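Local structure of 2S Albumin protein (Dolichos, 6IX1) at residues K126-Y131 and I141-K146. The protein is a seed 2S albumin with a hemopexin fold that probably serves as a storage protein. Residues are numbered along the deposited sequence; the frame is centred on the assembly and turned at random.
With SO4 (sulfate ion), chain E.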
# COMPACT_ATOMS: atom_id res chain seq x y z
N LYS A 126 11.95 2.66 -9.50
CA LYS A 126 13.18 3.54 -9.50
C LYS A 126 13.94 3.30 -8.16
O LYS A 126 13.49 3.77 -7.10
CB LYS A 126 12.80 5.01 -9.68
CG LYS A 126 13.99 5.96 -9.89
CD LYS A 126 13.68 7.30 -10.48
CE LYS A 126 12.78 8.20 -9.60
NZ LYS A 126 12.53 9.59 -10.14
N GLY A 127 15.11 2.69 -8.24
CA GLY A 127 15.99 2.48 -7.11
C GLY A 127 15.24 1.84 -5.96
O GLY A 127 14.54 0.81 -6.11
N LYS A 128 15.40 2.41 -4.75
CA LYS A 128 14.72 2.04 -3.49
C LYS A 128 13.57 3.01 -3.18
O LYS A 128 13.22 3.14 -2.04
CB LYS A 128 15.70 1.85 -2.35
CG LYS A 128 16.73 0.79 -2.74
CD LYS A 128 17.17 -0.20 -1.78
CE LYS A 128 17.88 -1.35 -2.48
NZ LYS A 128 18.90 -0.91 -3.46
N GLU A 129 12.99 3.62 -4.21
CA GLU A 129 11.96 4.60 -3.96
C GLU A 129 10.58 3.96 -3.72
O GLU A 129 10.25 2.88 -4.22
CB GLU A 129 11.82 5.58 -5.08
CG GLU A 129 13.01 6.54 -5.09
CD GLU A 129 12.99 7.57 -6.21
OE1 GLU A 129 11.86 7.83 -6.69
OE2 GLU A 129 14.08 8.03 -6.56
N VAL A 130 9.83 4.66 -2.91
CA VAL A 130 8.46 4.36 -2.52
C VAL A 130 7.65 5.63 -2.66
O VAL A 130 8.05 6.71 -2.12
CB VAL A 130 8.41 3.88 -1.08
CG1 VAL A 130 6.99 3.66 -0.64
CG2 VAL A 130 9.24 2.63 -0.89
N TYR A 131 6.53 5.57 -3.35
CA TYR A 131 5.56 6.67 -3.47
C TYR A 131 4.76 6.73 -2.19
O TYR A 131 4.28 5.72 -1.71
CB TYR A 131 4.62 6.49 -4.63
CG TYR A 131 5.34 6.60 -5.95
CD1 TYR A 131 5.49 7.80 -6.60
CD2 TYR A 131 5.78 5.50 -6.65
CE1 TYR A 131 6.18 7.97 -7.77
CE2 TYR A 131 6.45 5.66 -7.85
CZ TYR A 131 6.64 6.87 -8.44
OH TYR A 131 7.19 6.95 -9.66
N ILE A 141 10.03 8.54 -1.06
CA ILE A 141 11.14 8.28 -0.12
C ILE A 141 11.99 7.15 -0.67
O ILE A 141 11.44 6.18 -1.17
CB ILE A 141 10.61 8.10 1.29
CG1 ILE A 141 11.70 8.21 2.34
CG2 ILE A 141 9.82 6.82 1.38
CD1 ILE A 141 11.22 8.71 3.64
N ALA A 142 13.28 7.25 -0.49
CA ALA A 142 14.19 6.11 -0.72
C ALA A 142 14.29 5.42 0.62
O ALA A 142 14.73 6.00 1.61
CB ALA A 142 15.54 6.60 -1.19
N TYR A 143 13.79 4.18 0.75
CA TYR A 143 13.61 3.54 2.07
C TYR A 143 14.93 3.27 2.76
O TYR A 143 14.95 3.14 3.93
CB TYR A 143 12.69 2.33 2.04
CG TYR A 143 13.24 1.13 1.31
CD1 TYR A 143 14.23 0.32 1.86
CD2 TYR A 143 12.82 0.82 0.04
CE1 TYR A 143 14.78 -0.74 1.18
CE2 TYR A 143 13.30 -0.24 -0.64
CZ TYR A 143 14.30 -1.04 -0.08
OH TYR A 143 14.81 -2.08 -0.77
N ASP A 144 15.99 3.06 1.95
CA ASP A 144 17.26 2.60 2.55
C ASP A 144 18.06 3.75 3.10
O ASP A 144 18.58 3.65 4.15
CB ASP A 144 18.07 1.82 1.52
CG ASP A 144 18.44 2.49 0.21
OD1 ASP A 144 17.80 3.53 -0.12
OD2 ASP A 144 19.32 1.95 -0.45
N SER A 145 18.11 4.86 2.40
CA SER A 145 18.76 6.08 2.93
C SER A 145 17.79 6.93 3.74
O SER A 145 18.28 7.81 4.48
CB SER A 145 19.20 6.96 1.82
OG SER A 145 18.10 7.37 1.01
N LYS A 146 16.51 6.66 3.66
CA LYS A 146 15.45 7.48 4.28
C LYS A 146 15.45 8.93 3.80
O LYS A 146 14.91 9.77 4.49
CB LYS A 146 15.42 7.31 5.80
CG LYS A 146 15.15 5.88 6.28
CD LYS A 146 15.18 5.84 7.77
CE LYS A 146 14.69 4.50 8.30
NZ LYS A 146 14.71 4.54 9.76
S SO4 E . 7.62 10.36 -10.30
O1 SO4 E . 8.74 9.44 -9.84
O2 SO4 E . 6.76 9.28 -10.79
O3 SO4 E . 8.24 11.09 -11.28
O4 SO4 E . 7.22 11.07 -9.15
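Two first torsions bring K128 and Y143 together: chi1 of 68° places Y143 CG between its backbone N and carbonyl carbon, and the ring carried on it faces K128, while K128 turns CG beside its backbone N (chi1 -57°) and its chain bends at chi2 and chi4. The site is the open end of the antiparallel hairpin of strands 129-134 and 137-142, within one blade of the four-bladed beta-propeller of the hemopexin fold. K128 CB sits over one face of the Y143 ring, 4.0 Å from its centroid and 25° off the normal, which meets the geometry of a CH-pi contact. Further along the lysine side chain, K128 CD lies 3.3 Å from D144 OD2. K128 NZ and D144 OD2 are 4.2 Å apart, beyond a salt bridge, so their attraction is probably modest. Y143 OH is hydrogen-bonded to E69, which anchors the far end of the ring. V130 and I141 form the hydrogen-bonded pair: V130 N gives to I141 O at 2.8 Å and I141 N returns to V130 O at 2.9 Å. On their face of the sheet V130 CG2 lies at the edge of the Y143 ring. Past the E129-A142 pair, Y143 N donates to K128 O at 3.0 Å.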